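Local coordinates for protein taurine dioxygenase (Burkholderia ambifaria, PDB 5VN6) that probably catalyses the 2-oxoglutarate-dependent oxygenation of taurine, as an iron dioxygenase of the TfdA family, here with magnesium in the metal site, at residues F51-D56 with V247-K252; C119-I124 with R277-A282; D132-N137 with Y267-Y272. All blocks are in the same frame, centred on the assembly; numbering follows the deposited sequence.

Contact 1: residues F51-D56 with V247-K252; sequences FLRDQD and VRWRWK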
loop_
_atom_site.group_PDB
_atom_site.type_symbol
_atom_site.label_atom_id
_atom_site.label_comp_id
_atom_site.label_asym_id
_atom_site.label_seq_id
_atom_site.Cartn_x
_atom_site.Cartn_y
_atom_site.Cartn_z
ATOM N N PHE A 51 16.218 8.305 2.161
ATOM C CA PHE A 51 15.628 9.037 3.273
ATOM C C PHE A 51 16.703 9.467 4.260
ATOM O O PHE A 51 17.674 8.740 4.504
ATOM C CB PHE A 51 14.576 8.187 4.013
ATOM C CG PHE A 51 13.500 7.653 3.119
ATOM C CD1 PHE A 51 12.509 8.486 2.647
ATOM C CD2 PHE A 51 13.480 6.309 2.753
ATOM C CE1 PHE A 51 11.527 8.005 1.827
ATOM C CE2 PHE A 51 12.502 5.817 1.930
ATOM C CZ PHE A 51 11.516 6.662 1.458
ATOM N N LEU A 52 16.520 10.648 4.836
ATOM C CA LEU A 52 17.416 11.135 5.872
ATOM C C LEU A 52 16.600 11.810 6.963
ATOM O O LEU A 52 15.604 12.480 6.676
ATOM C CB LEU A 52 18.445 12.122 5.305
ATOM C CG LEU A 52 19.430 11.597 4.256
ATOM C CD1 LEU A 52 18.873 11.694 2.822
ATOM C CD2 LEU A 52 20.729 12.351 4.371
ATOM N N ARG A 53 17.034 11.650 8.209
ATOM C CA ARG A 53 16.446 12.343 9.348
ATOM C C ARG A 53 17.317 13.525 9.739
ATOM O O ARG A 53 18.499 13.588 9.397
ATOM C CB ARG A 53 16.299 11.411 10.557
ATOM C CG ARG A 53 15.445 10.163 10.311
ATOM C CD ARG A 53 13.961 10.498 10.309
ATOM N NE ARG A 53 13.140 9.287 10.335
ATOM C CZ ARG A 53 11.866 9.239 9.953
ATOM N NH1 ARG A 53 11.269 10.339 9.495
ATOM N NH2 ARG A 53 11.204 8.086 9.997
ATOM N N ASP A 54 16.704 14.471 10.452
ATOM C CA ASP A 54 17.421 15.545 11.138
ATOM C C ASP A 54 18.370 16.290 10.203
ATOM O O ASP A 54 19.537 16.539 10.522
ATOM C CB ASP A 54 18.156 14.982 12.349
ATOM C CG ASP A 54 17.235 14.214 13.251
ATOM O OD1 ASP A 54 16.166 14.774 13.584
ATOM O OD2 ASP A 54 17.542 13.046 13.576
ATOM N N GLN A 55 17.846 16.676 9.044
ATOM C CA GLN A 55 18.618 17.458 8.087
ATOM C C GLN A 55 18.368 18.925 8.398
ATOM O O GLN A 55 17.481 19.567 7.828
ATOM C CB GLN A 55 18.248 17.090 6.657
ATOM C CG GLN A 55 18.700 15.692 6.248
ATOM C CD GLN A 55 20.178 15.474 6.502
ATOM O OE1 GLN A 55 21.038 16.039 5.806
ATOM N NE2 GLN A 55 20.488 14.663 7.509
ATOM N N ASP A 56 19.162 19.454 9.333
ATOM C CA ASP A 56 19.108 20.863 9.699
ATOM C C ASP A 56 19.996 21.617 8.718
ATOM O O ASP A 56 21.195 21.793 8.935
ATOM C CB ASP A 56 19.560 21.060 11.138
ATOM C CG ASP A 56 19.514 22.515 11.567
ATOM O OD1 ASP A 56 18.404 23.091 11.597
ATOM O OD2 ASP A 56 20.585 23.080 11.880
ATOM N N VAL A 247 7.427 1.063 -0.437
ATOM C CA VAL A 247 7.948 1.478 0.856
ATOM C C VAL A 247 7.069 2.617 1.343
ATOM O O VAL A 247 6.520 3.381 0.543
ATOM C CB VAL A 247 9.443 1.892 0.792
ATOM C CG1 VAL A 247 9.693 3.098 -0.176
ATOM C CG2 VAL A 247 9.969 2.202 2.173
ATOM N N ARG A 248 6.917 2.717 2.664
ATOM C CA ARG A 248 6.099 3.745 3.298
ATOM C C ARG A 248 6.949 4.508 4.299
ATOM O O ARG A 248 7.581 3.903 5.162
ATOM C CB ARG A 248 4.867 3.146 3.996
ATOM C CG ARG A 248 3.997 4.206 4.687
ATOM C CD ARG A 248 2.532 3.809 4.712
ATOM N NE ARG A 248 1.705 4.770 5.439
ATOM C CZ ARG A 248 0.374 4.825 5.366
ATOM N NH1 ARG A 248 -0.297 5.737 6.057
ATOM N NH2 ARG A 248 -0.286 3.982 4.590
ATOM N N TRP A 249 6.966 5.835 4.179
ATOM C CA TRP A 249 7.852 6.673 4.969
ATOM C C TRP A 249 7.018 7.592 5.842
ATOM O O TRP A 249 6.039 8.183 5.370
ATOM C CB TRP A 249 8.780 7.487 4.062
ATOM C CG TRP A 249 9.663 8.488 4.744
ATOM C CD1 TRP A 249 9.556 9.860 4.681
ATOM C CD2 TRP A 249 10.816 8.214 5.555
ATOM N NE1 TRP A 249 10.557 10.443 5.411
ATOM C CE2 TRP A 249 11.344 9.463 5.962
ATOM C CE3 TRP A 249 11.442 7.039 5.991
ATOM C CZ2 TRP A 249 12.488 9.572 6.765
ATOM C CZ3 TRP A 249 12.579 7.149 6.805
ATOM C CH2 TRP A 249 13.090 8.409 7.169
ATOM N N ARG A 250 7.392 7.689 7.115
ATOM C CA ARG A 250 6.727 8.571 8.062
ATOM C C ARG A 250 7.589 9.799 8.286
ATOM O O ARG A 250 8.771 9.674 8.618
ATOM C CB ARG A 250 6.469 7.870 9.391
ATOM C CG ARG A 250 5.716 8.752 10.348
ATOM C CD ARG A 250 5.269 7.973 11.572
ATOM N NE ARG A 250 4.670 8.860 12.551
ATOM C CZ ARG A 250 4.167 8.461 13.715
ATOM N NH1 ARG A 250 4.188 7.172 14.048
ATOM N NH2 ARG A 250 3.639 9.355 14.536
ATOM N N TRP A 251 7.003 10.975 8.089
ATOM C CA TRP A 251 7.756 12.227 8.152
ATOM C C TRP A 251 7.964 12.698 9.586
ATOM O O TRP A 251 7.106 12.518 10.456
ATOM C CB TRP A 251 7.036 13.323 7.368
ATOM C CG TRP A 251 6.973 13.037 5.908
ATOM C CD1 TRP A 251 5.943 12.456 5.216
ATOM C CD2 TRP A 251 8.021 13.273 4.955
ATOM N NE1 TRP A 251 6.286 12.333 3.875
ATOM C CE2 TRP A 251 7.556 12.829 3.698
ATOM C CE3 TRP A 251 9.299 13.829 5.046
ATOM C CZ2 TRP A 251 8.323 12.936 2.537
ATOM C CZ3 TRP A 251 10.071 13.912 3.893
ATOM C CH2 TRP A 251 9.576 13.470 2.657
ATOM N N LYS A 252 9.118 13.320 9.816
ATOM C CA LYS A 252 9.430 14.072 11.027
ATOM C C LYS A 252 10.014 15.411 10.604
ATOM O O LYS A 252 10.381 15.605 9.443
ATOM C CB LYS A 252 10.428 13.321 11.920
ATOM C CG LYS A 252 9.961 11.934 12.384
ATOM C CD LYS A 252 8.899 12.036 13.446
ATOM C CE LYS A 252 8.257 10.681 13.726
ATOM N NZ LYS A 252 7.062 10.850 14.592
#
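Trp249 is sandwiched between two side chains of residues 51-56, Phe51 on one face of the indole and Arg53 on the other. The aromatic half is an offset stack: the Phe51 ring lies against the five-membered ring, centroids 4.2 Å apart and planes inclined by only 12°, with Phe51 CD1 reaching 3.4 Å from Trp249 CD2. Phe51 CB sits over the six-membered ring in a CH-pi contact, 3.5 Å from its centroid, so that Phe51 spans both rings of the indole. At the rim of the Phe51 ring, CG1 of Val247 adds a looser apolar touch.

A flat guanidinium stack supplies the second half. With its chain bent at chi2 (-77°), Arg53 brings its guanidinium over the benzo end of Trp249, centres 3.7 Å apart, while Lys252 CG packs on the other guanidinium face.

The polar grip is in the plane of that group: Arg53 NH1 donates a bond of 160° to Arg250 O (2.7 Å), seconded by a weak one from NH2. Ser255 also bonds NH1, which further fixes the guanidinium's rotation.

The contact joins the ends of strands 49-52 and 246-249, which belong to two different sheets of the double-stranded beta-helix (cupin) fold of TauD-like dioxygenases, with Arg53 stacking from the loop just past the first.

Contact 2: residues C119-I124 with R277-A282; sequences CVLRCI and RRMERA
Strands 119-124 and 278-282 run antiparallel, their axes approaching to 4.6 Å, and five backbone hydrogen bonds join them, in reciprocal pairs at Val120-Ala282 and Arg122-Glu280 and singly from Ile124 N to Arg278 O.

On the face carrying Leu121, Cys123, Met279 and Arg281, the bends of Met279 at chi2 and chi3 fold its thioether back over the partner strand: CE lies 3.7 Å from Leu121 CD2, and SD rests beside Cys123 CB at 3.9 Å. Farther along, the Arg281 guanidinium comes up to the thiol of Cys119, with NE 3.2 Å from SG. Its NH1 also forms a long, weak ion pair with the metal ligand Asp108.

Over the other face, a water connects the charged ends of Arg122 and Glu280, accepting from Arg122 NE (2.8 Å) and donating to Glu280 OE1 (2.9 Å); Arg122 NH1 is held by Gln55 O, and Glu280 OE2 by Arg89 and Arg59. At the end of the pair, Ile124 lays CG1 against Glu280 CG at 3.9 Å and sets CG2 over the guanidinium face of Arg278.

Within the large mixed sheet the pair lies between strands 256-260 and 87-91, while helix 59-67 packs against the face bearing Val120, Arg122 and Ala282.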
loop_
_atom_site.group_PDB
_atom_site.type_symbol
_atom_site.label_atom_id
_atom_site.label_comp_id
_atom_site.label_asym_id
_atom_site.label_seq_id
_atom_site.Cartn_x
_atom_site.Cartn_y
_atom_site.Cartn_z
ATOM N N CYS A 119 13.496 14.576 -7.292
ATOM C CA CYS A 119 13.120 15.607 -6.341
ATOM C C CYS A 119 13.853 15.405 -5.018
ATOM O O CYS A 119 14.131 14.272 -4.604
ATOM C CB CYS A 119 11.599 15.565 -6.127
ATOM S SG CYS A 119 10.921 16.836 -5.070
ATOM N N VAL A 120 14.141 16.517 -4.350
ATOM C CA VAL A 120 14.636 16.526 -2.977
ATOM C C VAL A 120 13.599 17.251 -2.138
ATOM O O VAL A 120 13.398 18.462 -2.298
ATOM C CB VAL A 120 16.008 17.197 -2.840
ATOM C CG1 VAL A 120 16.430 17.171 -1.374
ATOM C CG2 VAL A 120 17.060 16.530 -3.755
ATOM N N LEU A 121 12.947 16.520 -1.242
ATOM C CA LEU A 121 11.780 16.989 -0.508
ATOM C C LEU A 121 12.094 17.018 0.979
ATOM O O LEU A 121 12.537 16.010 1.535
ATOM C CB LEU A 121 10.578 16.073 -0.787
ATOM C CG LEU A 121 9.271 16.384 -0.039
ATOM C CD1 LEU A 121 8.772 17.789 -0.366
ATOM C CD2 LEU A 121 8.186 15.349 -0.340
ATOM N N ARG A 122 11.874 18.166 1.628
ATOM C CA ARG A 122 12.146 18.302 3.054
ATOM C C ARG A 122 10.876 18.677 3.812
ATOM O O ARG A 122 10.106 19.538 3.375
ATOM C CB ARG A 122 13.249 19.348 3.342
ATOM C CG ARG A 122 13.498 19.504 4.842
ATOM C CD ARG A 122 14.807 20.166 5.217
ATOM N NE ARG A 122 14.758 21.599 5.021
ATOM C CZ ARG A 122 15.396 22.485 5.772
ATOM N NH1 ARG A 122 16.135 22.088 6.806
ATOM N NH2 ARG A 122 15.288 23.776 5.478
ATOM N N CYS A 123 10.665 18.042 4.961
ATOM C CA CYS A 123 9.538 18.380 5.825
ATOM C C CYS A 123 9.985 19.454 6.803
ATOM O O CYS A 123 10.918 19.237 7.581
ATOM C CB CYS A 123 9.034 17.150 6.583
ATOM S SG CYS A 123 7.649 17.485 7.723
ATOM N N ILE A 124 9.286 20.586 6.799
ATOM C CA ILE A 124 9.626 21.698 7.674
ATOM C C ILE A 124 8.902 21.532 9.003
ATOM O O ILE A 124 9.533 21.411 10.060
ATOM C CB ILE A 124 9.281 23.045 7.014
ATOM C CG1 ILE A 124 9.966 23.167 5.643
ATOM C CG2 ILE A 124 9.690 24.189 7.926
ATOM C CD1 ILE A 124 11.476 22.955 5.672
ATOM N N ARG A 277 0.709 21.674 7.478
ATOM C CA ARG A 277 1.891 20.905 7.135
ATOM C C ARG A 277 2.675 21.709 6.115
ATOM O O ARG A 277 2.101 22.197 5.136
ATOM C CB ARG A 277 1.531 19.544 6.559
ATOM C CG ARG A 277 2.685 18.574 6.541
ATOM C CD ARG A 277 2.201 17.204 6.159
ATOM N NE ARG A 277 2.104 17.073 4.708
ATOM C CZ ARG A 277 2.490 16.001 4.021
ATOM N NH1 ARG A 277 3.008 14.953 4.648
ATOM N NH2 ARG A 277 2.367 15.982 2.702
ATOM N N ARG A 278 3.981 21.828 6.329
ATOM C CA ARG A 278 4.825 22.653 5.476
ATOM C C ARG A 278 5.964 21.802 4.947
ATOM O O ARG A 278 6.759 21.271 5.734
ATOM C CB ARG A 278 5.355 23.871 6.237
ATOM C CG ARG A 278 4.283 24.928 6.498
ATOM C CD ARG A 278 4.848 26.223 7.092
ATOM N NE ARG A 278 5.358 26.040 8.448
ATOM C CZ ARG A 278 6.591 26.352 8.837
ATOM N NH1 ARG A 278 7.449 26.883 7.975
ATOM N NH2 ARG A 278 6.962 26.145 10.095
ATOM N N MET A 279 6.038 21.686 3.617
ATOM C CA MET A 279 7.084 20.969 2.901
ATOM C C MET A 279 7.773 21.927 1.937
ATOM O O MET A 279 7.209 22.949 1.537
ATOM C CB MET A 279 6.526 19.770 2.106
ATOM C CG MET A 279 5.483 18.955 2.837
ATOM S SD MET A 279 6.189 17.769 3.996
ATOM C CE MET A 279 7.048 16.618 2.932
ATOM N N GLU A 280 9.010 21.594 1.571
ATOM C CA GLU A 280 9.733 22.341 0.553
ATOM C C GLU A 280 10.431 21.338 -0.351
ATOM O O GLU A 280 11.080 20.407 0.136
ATOM C CB GLU A 280 10.736 23.320 1.178
ATOM C CG GLU A 280 10.063 24.426 2.003
ATOM C CD GLU A 280 11.034 25.446 2.602
ATOM O OE1 GLU A 280 12.256 25.335 2.372
ATOM O OE2 GLU A 280 10.565 26.358 3.315
ATOM N N ARG A 281 10.299 21.523 -1.661
ATOM C CA ARG A 281 10.859 20.578 -2.616
ATOM C C ARG A 281 11.718 21.307 -3.644
ATOM O O ARG A 281 11.563 22.512 -3.883
ATOM C CB ARG A 281 9.759 19.757 -3.312
ATOM C CG ARG A 281 8.841 20.536 -4.239
ATOM C CD ARG A 281 7.728 19.636 -4.796
ATOM N NE ARG A 281 8.230 18.546 -5.635
ATOM C CZ ARG A 281 8.479 18.658 -6.938
ATOM N NH1 ARG A 281 8.928 17.612 -7.623
ATOM N NH2 ARG A 281 8.281 19.816 -7.561
ATOM N N ALA A 282 12.674 20.569 -4.206
ATOM C CA ALA A 282 13.495 21.039 -5.317
ATOM C C ALA A 282 13.448 19.966 -6.390
ATOM O O ALA A 282 13.953 18.857 -6.181
ATOM C CB ALA A 282 14.930 21.318 -4.876
HETATM O O HOH W 1 14.284 23.357 2.900
#

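Contact 3: residues D132-N137 with Y267-Y272; sequences DTMWAN and YAVMDY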
loop_
_atom_site.group_PDB
_atom_site.type_symbol
_atom_site.label_atom_id
_atom_site.label_comp_id
_atom_site.label_asym_id
_atom_site.label_seq_id
_atom_site.Cartn_x
_atom_site.Cartn_y
_atom_site.Cartn_z
ATOM N N ASP A 132 1.905 10.183 5.689
ATOM C CA ASP A 132 3.006 9.388 5.153
ATOM C C ASP A 132 3.076 9.515 3.632
ATOM O O ASP A 132 2.089 9.817 2.964
ATOM C CB ASP A 132 2.820 7.911 5.506
ATOM C CG ASP A 132 3.009 7.629 6.973
ATOM O OD1 ASP A 132 3.267 8.583 7.739
ATOM O OD2 ASP A 132 2.866 6.448 7.360
ATOM N N THR A 133 4.255 9.241 3.073
ATOM C CA THR A 133 4.414 9.166 1.624
ATOM C C THR A 133 4.918 7.772 1.280
ATOM O O THR A 133 5.733 7.198 2.014
ATOM C CB THR A 133 5.387 10.250 1.094
ATOM O OG1 THR A 133 4.958 11.537 1.558
ATOM C CG2 THR A 133 5.436 10.261 -0.441
ATOM N N MET A 134 4.410 7.215 0.188
ATOM C CA MET A 134 4.824 5.899 -0.270
ATOM C C MET A 134 5.448 6.009 -1.642
ATOM O O MET A 134 5.095 6.897 -2.419
ATOM C CB MET A 134 3.644 4.919 -0.340
ATOM C CG MET A 134 2.841 4.853 0.949
ATOM S SD MET A 134 1.459 3.717 0.783
ATOM C CE MET A 134 2.340 2.189 0.487
ATOM N N TRP A 135 6.387 5.104 -1.926
ATOM C CA TRP A 135 6.972 4.953 -3.248
ATOM C C TRP A 135 6.849 3.503 -3.692
ATOM O O TRP A 135 6.830 2.588 -2.867
ATOM C CB TRP A 135 8.476 5.369 -3.290
ATOM C CG TRP A 135 8.738 6.831 -3.217
ATOM C CD1 TRP A 135 9.069 7.648 -4.249
ATOM C CD2 TRP A 135 8.725 7.657 -2.036
ATOM N NE1 TRP A 135 9.256 8.932 -3.796
ATOM C CE2 TRP A 135 9.047 8.965 -2.442
ATOM C CE3 TRP A 135 8.461 7.413 -0.681
ATOM C CZ2 TRP A 135 9.120 10.036 -1.544
ATOM C CZ3 TRP A 135 8.524 8.469 0.208
ATOM C CH2 TRP A 135 8.853 9.766 -0.224
ATOM N N ALA A 136 6.807 3.298 -5.015
ATOM C CA ALA A 136 6.751 1.971 -5.606
ATOM C C ALA A 136 7.855 1.844 -6.656
ATOM O O ALA A 136 8.164 2.804 -7.369
ATOM C CB ALA A 136 5.378 1.696 -6.241
ATOM N N ASN A 137 8.465 0.666 -6.722
ATOM C CA ASN A 137 9.578 0.382 -7.627
ATOM C C ASN A 137 8.989 -0.104 -8.950
ATOM O O ASN A 137 8.556 -1.249 -9.066
ATOM C CB ASN A 137 10.508 -0.647 -6.989
ATOM C CG ASN A 137 11.699 -1.009 -7.860
ATOM O OD1 ASN A 137 11.677 -0.861 -9.082
ATOM N ND2 ASN A 137 12.751 -1.504 -7.223
ATOM N N TYR A 267 2.978 8.204 -3.758
ATOM C CA TYR A 267 1.605 8.384 -3.300
ATOM C C TYR A 267 1.694 9.132 -1.982
ATOM O O TYR A 267 2.295 8.624 -1.029
ATOM C CB TYR A 267 0.920 7.012 -3.135
ATOM C CG TYR A 267 -0.589 6.973 -2.921
ATOM C CD1 TYR A 267 -1.413 6.363 -3.849
ATOM C CD2 TYR A 267 -1.177 7.471 -1.762
ATOM C CE1 TYR A 267 -2.803 6.271 -3.652
ATOM C CE2 TYR A 267 -2.581 7.381 -1.555
ATOM C CZ TYR A 267 -3.371 6.771 -2.510
ATOM O OH TYR A 267 -4.740 6.667 -2.361
ATOM N N ALA A 268 1.139 10.345 -1.933
ATOM C CA ALA A 268 1.083 11.128 -0.704
ATOM C C ALA A 268 -0.215 10.765 0.018
ATOM O O ALA A 268 -1.308 11.090 -0.452
ATOM C CB ALA A 268 1.172 12.627 -1.001
ATOM N N VAL A 269 -0.105 10.056 1.140
ATOM C CA VAL A 269 -1.296 9.541 1.809
ATOM C C VAL A 269 -2.096 10.677 2.433
ATOM O O VAL A 269 -1.570 11.500 3.195
ATOM C CB VAL A 269 -0.920 8.483 2.855
ATOM C CG1 VAL A 269 -2.173 7.868 3.416
ATOM C CG2 VAL A 269 -0.045 7.396 2.218
ATOM N N MET A 270 -3.396 10.692 2.165
ATOM C CA MET A 270 -4.222 11.774 2.668
ATOM C C MET A 270 -5.159 11.263 3.759
ATOM O O MET A 270 -6.382 11.345 3.616
ATOM C CB MET A 270 -5.022 12.396 1.528
ATOM C CG MET A 270 -5.143 13.898 1.627
ATOM S SD MET A 270 -3.629 14.633 1.005
ATOM C CE MET A 270 -3.723 14.138 -0.715
ATOM N N ASP A 271 -4.592 10.724 4.840
ATOM C CA ASP A 271 -5.359 10.218 5.968
ATOM C C ASP A 271 -5.644 11.275 7.019
ATOM O O ASP A 271 -6.339 10.973 7.997
ATOM C CB ASP A 271 -4.632 9.034 6.634
ATOM C CG ASP A 271 -3.231 9.397 7.112
ATOM O OD1 ASP A 271 -2.629 10.326 6.528
ATOM O OD2 ASP A 271 -2.719 8.754 8.053
ATOM N N TYR A 272 -5.142 12.568 6.819
ATOM C CA TYR A 272 -5.196 13.516 7.922
ATOM C C TYR A 272 -6.305 14.544 7.734
ATOM O O TYR A 272 -6.648 14.910 6.605
ATOM C CB TYR A 272 -3.858 14.252 8.106
ATOM C CG TYR A 272 -3.229 14.861 6.861
ATOM C CD1 TYR A 272 -3.397 16.210 6.565
ATOM C CD2 TYR A 272 -2.439 14.100 6.004
ATOM C CE1 TYR A 272 -2.815 16.780 5.440
ATOM C CE2 TYR A 272 -1.849 14.666 4.875
ATOM C CZ TYR A 272 -2.045 16.006 4.600
ATOM O OH TYR A 272 -1.469 16.581 3.488
HETATM O O HOH W 2 0.035 8.317 7.503
#
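Met134 and Tyr267 form an antiparallel hydrogen-bonded pair at the tight end of this contact. Met134 N donates to Tyr267 O at 2.8 Å in a nearly straight bond (170°), and Tyr267 N returns one to Met134 O. Thr133 stands opposite Ala268 in the next, non-hydrogen-bonded pair, its CA-H directed at Tyr267 O and its CG2 3.6 Å from the same oxygen. Just beyond the strand, Val269 N still bonds Asp132 O (2.9 Å), and the valine closes over that carbonyl, with CB and CG2 both 3.3 Å from the oxygen. With Val269 CG1 anti to the backbone N (chi1 -174°), CG2 falls beside that N and also meets Met134 CG, at 4.1 Å.

The other end is looser and hydrated. A water links Asp132 to Asp271, accepting from Asp132 N at 3.2 Å and donating to Asp271 OD2 at 2.8 Å. Their carboxylates have separate partners: Asp132 OD2 pairs with Arg248, whereas Asp271 OD2 also bonds Cys16 N of the second subunit. That subunit reaches the tight end too, its Pro243 packing on Met134, Tyr267 and Val269 and its Glu244 bonding Tyr267 OH.

The paired strands belong to the smaller sheet of the cupin fold, whose strand 264-268 carries the magnesium ligand His266 immediately before Tyr267, placing this contact beside the metal site.

How the contacts relate
Contact 1 lies on the same side of the chain's centre as each of the other two, and the three centres are 11 to 14 Å apart. Contact 2 is within the large mixed sheet and contact 3 within the three-stranded sheet, while contact 1 spans the two, through strands 49-52 and 246-249. Trp251 ties them together, packing on Leu121 and Cys123 of contact 2 and bonding Thr133 of contact 3. Along the chain the order is 51-56, 119-124, 132-137, 247-252, 267-272 and 277-282, so contact 1 interlaces with both others and contact 3 falls within the span of contact 2. Distant sequence is thus drawn into one cupin core, and contacts 1 and 3 also meet the second subunit.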